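Local coordinates for protein putative phosphosugar isomerase (PDB 3FJ1) that is of unproven function but, as a protein with two SIS domains, probably binds a phosphosugar or related carbohydrate derivative, perhaps as an isomerase or aminotransferase, at residues S249-A261 with Q276-T288. Numbering follows the deposited sequence.
Sequences SIVEEGFPVLGFA and QIAAKGATVFATT
Val257 to Gly259 runs parallel to Val284 to Ala286, the strand axes 4.6 Å apart and 19° askew, with backbone bonds stepping from Val257 N to Thr283 O through to Thr287 N on Gly259 O. The straightest joins Gly259 N to Phe285 O (2.8 Å, 174°). The Val257 and Val284 side chains run alongside each other on one face of the sheet, CB of Val257 4.1 Å from CG1 of Val284, where Ile277 packs from helix 267-279. Further out, the Val251 side chain lies across that of Lys280 at about a right angle, Val251 CG2 3.7 Å from Lys280 CD. Past the strands a side chain takes over: chi1 of 64° tucks Thr287 OG1 over its own backbone, flanked by N and C, and it accepts from Ala261 N at 2.8 Å. A valine here would probably leave that buried amide without its acceptor and weaken the hold between the two segments beyond the strands. Ala261 CB also rests 3.6 Å from Thr288 CG2, while Thr288 OG1 bonds Glu267. This is the beta-alpha-beta crossover of a SIS-domain sheet: Ile277 of the crossover helix meets Ile250, Val251 and Val257 through apolar contacts, and a threonine hydroxyl continues the pairing beyond the strands, where Arg301 bonds Ala261 O.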
ATOM      1  N   SER A 249       4.817 -19.094   3.855  1.00 30.11           N
ATOM      2  CA  SER A 249       4.109 -19.655   4.997  1.00 29.63           C
ATOM      3  C   SER A 249       4.601 -18.977   6.248  1.00 29.16           C
ATOM      4  O   SER A 249       5.768 -19.153   6.641  1.00 28.72           O
ATOM      5  CB  SER A 249       4.325 -21.177   5.106  1.00 30.12           C
ATOM      6  OG  SER A 249       3.879 -21.684   6.367  1.00 30.26           O
ATOM      7  N   ILE A 250       3.704 -18.198   6.861  1.00 28.75           N
ATOM      8  CA  ILE A 250       3.970 -17.521   8.122  1.00 28.75           C
ATOM      9  C   ILE A 250       4.393 -18.515   9.197  1.00 28.24           C
ATOM     10  O   ILE A 250       5.365 -18.280   9.884  1.00 27.60           O
ATOM     11  CB  ILE A 250       2.733 -16.700   8.603  1.00 29.01           C
ATOM     12  CG1 ILE A 250       3.114 -15.748   9.731  1.00 29.47           C
ATOM     13  CG2 ILE A 250       1.556 -17.610   9.023  1.00 29.76           C
ATOM     14  CD1 ILE A 250       1.970 -14.868  10.167  1.00 29.33           C
ATOM     15  N   VAL A 251       3.683 -19.637   9.306  1.00 28.24           N
ATOM     16  CA  VAL A 251       4.002 -20.670  10.300  1.00 28.31           C
ATOM     17  C   VAL A 251       5.380 -21.331  10.084  1.00 28.67           C
ATOM     18  O   VAL A 251       6.153 -21.522  11.035  1.00 28.54           O
ATOM     19  CB  VAL A 251       2.943 -21.788  10.292  1.00 28.54           C
ATOM     20  CG1 VAL A 251       3.358 -22.905  11.229  1.00 28.77           C
ATOM     21  CG2 VAL A 251       1.553 -21.236  10.649  1.00 28.51           C
ATOM     22  N   GLU A 252       5.680 -21.688   8.840  1.00 28.91           N
ATOM     23  CA  GLU A 252       6.961 -22.331   8.490  1.00 29.15           C
ATOM     24  C   GLU A 252       8.184 -21.417   8.753  1.00 28.04           C
ATOM     25  O   GLU A 252       9.304 -21.894   8.958  1.00 27.14           O
ATOM     26  CB  GLU A 252       6.895 -22.773   7.011  1.00 30.08           C
ATOM     27  CG  GLU A 252       8.055 -23.638   6.497  1.00 30.90           C
ATOM     28  CD  GLU A 252       7.909 -24.059   5.024  1.00 31.28           C
ATOM     29  OE1 GLU A 252       6.766 -24.188   4.528  1.00 32.31           O
ATOM     30  OE2 GLU A 252       8.949 -24.278   4.360  1.00 32.48           O
ATOM     31  N   GLU A 253       7.968 -20.100   8.750  1.00 27.00           N
ATOM     32  CA  GLU A 253       9.043 -19.152   9.004  1.00 26.43           C
ATOM     33  C   GLU A 253       9.575 -19.253  10.431  1.00 24.66           C
ATOM     34  O   GLU A 253      10.745 -18.980  10.675  1.00 23.89           O
ATOM     35  CB  GLU A 253       8.576 -17.728   8.716  1.00 27.98           C
ATOM     36  CG  GLU A 253       8.555 -17.378   7.253  1.00 29.21           C
ATOM     37  CD  GLU A 253       9.957 -17.180   6.722  1.00 30.62           C
ATOM     38  OE1 GLU A 253      10.586 -16.146   7.044  1.00 31.98           O
ATOM     39  OE2 GLU A 253      10.437 -18.073   5.999  1.00 31.66           O
ATOM     40  N   GLY A 254       8.706 -19.624  11.363  1.00 23.11           N
ATOM     41  CA  GLY A 254       9.091 -19.782  12.759  1.00 21.89           C
ATOM     42  C   GLY A 254       9.405 -18.496  13.518  1.00 20.25           C
ATOM     43  O   GLY A 254      10.189 -18.525  14.471  1.00 20.54           O
ATOM     44  N   PHE A 255       8.817 -17.371  13.105  1.00 18.78           N
ATOM     45  CA  PHE A 255       9.012 -16.118  13.812  1.00 17.40           C
ATOM     46  C   PHE A 255       7.753 -15.698  14.589  1.00 15.77           C
ATOM     47  O   PHE A 255       6.632 -16.113  14.232  1.00 14.61           O
ATOM     48  CB  PHE A 255       9.442 -15.017  12.853  1.00 17.98           C
ATOM     49  CG  PHE A 255      10.748 -15.314  12.173  1.00 18.29           C
ATOM     50  CD1 PHE A 255      11.925 -15.388  12.916  1.00 18.48           C
ATOM     51  CD2 PHE A 255      10.806 -15.534  10.807  1.00 18.29           C
ATOM     52  CE1 PHE A 255      13.132 -15.671  12.298  1.00 18.38           C
ATOM     53  CE2 PHE A 255      12.012 -15.811  10.178  1.00 18.33           C
ATOM     54  CZ  PHE A 255      13.176 -15.898  10.927  1.00 18.59           C
ATOM     55  N   PRO A 256       7.939 -14.882  15.651  1.00 14.11           N
ATOM     56  CA  PRO A 256       6.789 -14.453  16.440  1.00 13.22           C
ATOM     57  C   PRO A 256       5.812 -13.593  15.622  1.00 12.29           C
ATOM     58  O   PRO A 256       6.212 -12.821  14.724  1.00 11.31           O
ATOM     59  CB  PRO A 256       7.402 -13.595  17.564  1.00 13.67           C
ATOM     60  CG  PRO A 256       8.839 -13.887  17.568  1.00 13.88           C
ATOM     61  CD  PRO A 256       9.198 -14.330  16.182  1.00 14.06           C
ATOM     62  N   VAL A 257       4.535 -13.730  15.968  1.00 11.34           N
ATOM     63  CA  VAL A 257       3.460 -13.014  15.293  1.00 10.45           C
ATOM     64  C   VAL A 257       2.767 -12.133  16.332  1.00  9.80           C
ATOM     65  O   VAL A 257       2.468 -12.581  17.436  1.00  9.83           O
ATOM     66  CB  VAL A 257       2.465 -14.017  14.684  1.00 11.12           C
ATOM     67  CG1 VAL A 257       1.304 -13.298  14.000  1.00 11.22           C
ATOM     68  CG2 VAL A 257       3.186 -14.966  13.713  1.00 10.90           C
ATOM     69  N   LEU A 258       2.540 -10.870  15.986  1.00  9.52           N
ATOM     70  CA  LEU A 258       1.889  -9.936  16.880  1.00  9.49           C
ATOM     71  C   LEU A 258       0.615  -9.405  16.230  1.00  9.46           C
ATOM     72  O   LEU A 258       0.682  -8.678  15.227  1.00 10.76           O
ATOM     73  CB  LEU A 258       2.840  -8.782  17.156  1.00  9.56           C
ATOM     74  CG  LEU A 258       2.600  -7.882  18.364  1.00  9.33           C
ATOM     75  CD1 LEU A 258       3.662  -6.769  18.382  1.00  9.92           C
ATOM     76  CD2 LEU A 258       1.190  -7.332  18.531  1.00  9.77           C
ATOM     77  N   GLY A 259      -0.538  -9.752  16.794  1.00  8.74           N
ATOM     78  CA  GLY A 259      -1.819  -9.291  16.288  1.00  9.09           C
ATOM     79  C   GLY A 259      -2.307  -8.023  16.975  1.00  9.17           C
ATOM     80  O   GLY A 259      -2.593  -8.033  18.173  1.00 10.28           O
ATOM     81  N   PHE A 260      -2.381  -6.943  16.196  1.00  8.48           N
ATOM     82  CA  PHE A 260      -2.914  -5.656  16.633  1.00  8.68           C
ATOM     83  C   PHE A 260      -4.434  -5.694  16.555  1.00  9.24           C
ATOM     84  O   PHE A 260      -5.011  -5.631  15.465  1.00  9.42           O
ATOM     85  CB  PHE A 260      -2.336  -4.504  15.808  1.00  8.20           C
ATOM     86  CG  PHE A 260      -0.895  -4.197  16.155  1.00  8.22           C
ATOM     87  CD1 PHE A 260      -0.608  -3.394  17.221  1.00  7.89           C
ATOM     88  CD2 PHE A 260       0.160  -4.725  15.422  1.00  7.81           C
ATOM     89  CE1 PHE A 260       0.710  -3.095  17.545  1.00  8.53           C
ATOM     90  CE2 PHE A 260       1.466  -4.428  15.722  1.00  7.80           C
ATOM     91  CZ  PHE A 260       1.753  -3.625  16.765  1.00  8.48           C
ATOM     92  N   ALA A 261      -5.058  -5.837  17.726  1.00  9.77           N
ATOM     93  CA  ALA A 261      -6.529  -5.833  17.855  1.00 10.35           C
ATOM     94  C   ALA A 261      -7.035  -4.621  18.650  1.00 10.67           C
ATOM     95  O   ALA A 261      -6.652  -4.430  19.804  1.00  9.82           O
ATOM     96  CB  ALA A 261      -7.008  -7.134  18.534  1.00 10.26           C
ATOM     97  N   GLN A 276      -5.936 -19.439  15.088  1.00 14.10           N
ATOM     98  CA  GLN A 276      -5.718 -20.442  14.042  1.00 15.29           C
ATOM     99  C   GLN A 276      -4.227 -20.641  13.785  1.00 14.28           C
ATOM    100  O   GLN A 276      -3.740 -21.786  13.625  1.00 13.83           O
ATOM    101  CB  GLN A 276      -6.395 -20.035  12.726  1.00 16.14           C
ATOM    102  CG  GLN A 276      -7.906 -20.223  12.685  1.00 17.60           C
ATOM    103  CD  GLN A 276      -8.509 -19.739  11.378  1.00 18.29           C
ATOM    104  OE1 GLN A 276      -7.891 -19.859  10.306  1.00 19.99           O
ATOM    105  NE2 GLN A 276      -9.703 -19.137  11.457  1.00 20.11           N
ATOM    106  N   ILE A 277      -3.517 -19.513  13.768  1.00 12.98           N
ATOM    107  CA  ILE A 277      -2.073 -19.503  13.579  1.00 12.89           C
ATOM    108  C   ILE A 277      -1.396 -20.227  14.772  1.00 12.83           C
ATOM    109  O   ILE A 277      -0.538 -21.121  14.574  1.00 12.90           O
ATOM    110  CB  ILE A 277      -1.537 -18.079  13.368  1.00 12.85           C
ATOM    111  CG1 ILE A 277      -2.100 -17.467  12.074  1.00 13.16           C
ATOM    112  CG2 ILE A 277      -0.004 -18.100  13.339  1.00 13.01           C
ATOM    113  CD1 ILE A 277      -1.859 -15.994  11.969  1.00 13.44           C
ATOM    114  N   ALA A 278      -1.798 -19.878  16.002  1.00 12.74           N
ATOM    115  CA  ALA A 278      -1.279 -20.527  17.219  1.00 13.16           C
ATOM    116  C   ALA A 278      -1.577 -22.029  17.238  1.00 13.50           C
ATOM    117  O   ALA A 278      -0.765 -22.824  17.730  1.00 13.02           O
ATOM    118  CB  ALA A 278      -1.864 -19.849  18.477  1.00 13.95           C
ATOM    119  N   ALA A 279      -2.727 -22.422  16.696  1.00 13.49           N
ATOM    120  CA  ALA A 279      -3.111 -23.852  16.614  1.00 15.19           C
ATOM    121  C   ALA A 279      -2.204 -24.661  15.646  1.00 16.05           C
ATOM    122  O   ALA A 279      -2.169 -25.893  15.700  1.00 16.28           O
ATOM    123  CB  ALA A 279      -4.589 -24.000  16.243  1.00 14.28           C
ATOM    124  N   LYS A 280      -1.469 -23.977  14.776  1.00 17.39           N
ATOM    125  CA  LYS A 280      -0.484 -24.637  13.902  1.00 18.79           C
ATOM    126  C   LYS A 280       0.908 -24.746  14.535  1.00 18.28           C
ATOM    127  O   LYS A 280       1.846 -25.244  13.894  1.00 18.77           O
ATOM    128  CB  LYS A 280      -0.399 -23.877  12.576  1.00 20.31           C
ATOM    129  CG  LYS A 280      -1.688 -23.985  11.751  1.00 21.34           C
ATOM    130  CD  LYS A 280      -1.666 -23.099  10.513  1.00 21.77           C
ATOM    131  CE  LYS A 280      -2.892 -23.344   9.608  1.00 22.43           C
ATOM    132  NZ  LYS A 280      -3.020 -24.825   9.274  1.00 23.59           N
ATOM    133  N   GLY A 281       1.036 -24.299  15.786  1.00 16.71           N
ATOM    134  CA  GLY A 281       2.276 -24.357  16.549  1.00 16.39           C
ATOM    135  C   GLY A 281       3.127 -23.095  16.562  1.00 15.47           C
ATOM    136  O   GLY A 281       4.157 -23.049  17.217  1.00 15.18           O
ATOM    137  N   ALA A 282       2.701 -22.069  15.841  1.00 15.34           N
ATOM    138  CA  ALA A 282       3.414 -20.785  15.815  1.00 14.80           C
ATOM    139  C   ALA A 282       3.312 -20.025  17.135  1.00 14.92           C
ATOM    140  O   ALA A 282       2.404 -20.245  17.938  1.00 15.02           O
ATOM    141  CB  ALA A 282       2.896 -19.912  14.668  1.00 13.90           C
ATOM    142  N   THR A 283       4.265 -19.120  17.333  1.00 14.43           N
ATOM    143  CA  THR A 283       4.319 -18.272  18.506  1.00 14.83           C
ATOM    144  C   THR A 283       3.550 -17.002  18.176  1.00 13.80           C
ATOM    145  O   THR A 283       4.004 -16.192  17.373  1.00 13.54           O
ATOM    146  CB  THR A 283       5.752 -17.915  18.831  1.00 15.53           C
ATOM    147  OG1 THR A 283       6.454 -19.136  19.079  1.00 16.55           O
ATOM    148  CG2 THR A 283       5.808 -17.025  20.048  1.00 15.57           C
ATOM    149  N   VAL A 284       2.364 -16.870  18.761  1.00 12.84           N
ATOM    150  CA  VAL A 284       1.468 -15.765  18.462  1.00 12.70           C
ATOM    151  C   VAL A 284       0.977 -15.047  19.716  1.00 12.57           C
ATOM    152  O   VAL A 284       0.621 -15.686  20.724  1.00 13.06           O
ATOM    153  CB  VAL A 284       0.239 -16.273  17.668  1.00 13.00           C
ATOM    154  CG1 VAL A 284      -0.594 -15.070  17.157  1.00 12.23           C
ATOM    155  CG2 VAL A 284       0.676 -17.180  16.535  1.00 13.27           C
ATOM    156  N   PHE A 285       0.985 -13.717  19.642  1.00 12.11           N
ATOM    157  CA  PHE A 285       0.536 -12.818  20.700  1.00 12.39           C
ATOM    158  C   PHE A 285      -0.510 -11.883  20.097  1.00 12.24           C
ATOM    159  O   PHE A 285      -0.444 -11.556  18.902  1.00 12.49           O
ATOM    160  CB  PHE A 285       1.710 -11.985  21.210  1.00 13.33           C
ATOM    161  CG  PHE A 285       2.890 -12.791  21.726  1.00 13.48           C
ATOM    162  CD1 PHE A 285       3.891 -13.257  20.860  1.00 14.02           C
ATOM    163  CD2 PHE A 285       3.011 -13.048  23.080  1.00 13.58           C
ATOM    164  CE1 PHE A 285       4.967 -13.974  21.354  1.00 13.99           C
ATOM    165  CE2 PHE A 285       4.076 -13.755  23.566  1.00 14.39           C
ATOM    166  CZ  PHE A 285       5.063 -14.213  22.694  1.00 14.16           C
ATOM    167  N   ALA A 286      -1.484 -11.439  20.885  1.00 11.25           N
ATOM    168  CA  ALA A 286      -2.489 -10.500  20.343  1.00 11.41           C
ATOM    169  C   ALA A 286      -2.993  -9.578  21.422  1.00 10.71           C
ATOM    170  O   ALA A 286      -3.091  -9.997  22.566  1.00 10.50           O
ATOM    171  CB  ALA A 286      -3.628 -11.241  19.664  1.00 11.20           C
ATOM    172  N   THR A 287      -3.329  -8.335  21.060  1.00 10.31           N
ATOM    173  CA  THR A 287      -3.750  -7.284  22.021  1.00  9.98           C
ATOM    174  C   THR A 287      -5.259  -7.347  22.282  1.00 10.41           C
ATOM    175  O   THR A 287      -5.969  -6.376  22.080  1.00  9.75           O
ATOM    176  CB  THR A 287      -3.384  -5.858  21.527  1.00  9.27           C
ATOM    177  OG1 THR A 287      -4.116  -5.569  20.326  1.00  8.81           O
ATOM    178  CG2 THR A 287      -1.846  -5.705  21.198  1.00  9.70           C
ATOM    179  N   THR A 288      -5.723  -8.494  22.744  1.00 10.94           N
ATOM    180  CA  THR A 288      -7.129  -8.714  23.006  1.00 11.90           C
ATOM    181  C   THR A 288      -7.302  -9.920  23.921  1.00 12.57           C
ATOM    182  O   THR A 288      -6.576 -10.914  23.821  1.00 12.02           O
ATOM    183  CB  THR A 288      -7.932  -8.936  21.711  1.00 11.36           C
ATOM    184  OG1 THR A 288      -9.236  -9.430  22.037  1.00 11.40           O
ATOM    185  CG2 THR A 288      -7.233  -9.919  20.773  1.00 12.00           C
TER
HETATM  186  O   HOH W   1       8.981 -18.061  17.018  1.00 20.81           O
HETATM  187  O   HOH W   2       6.212 -18.778  15.392  1.00 19.81           O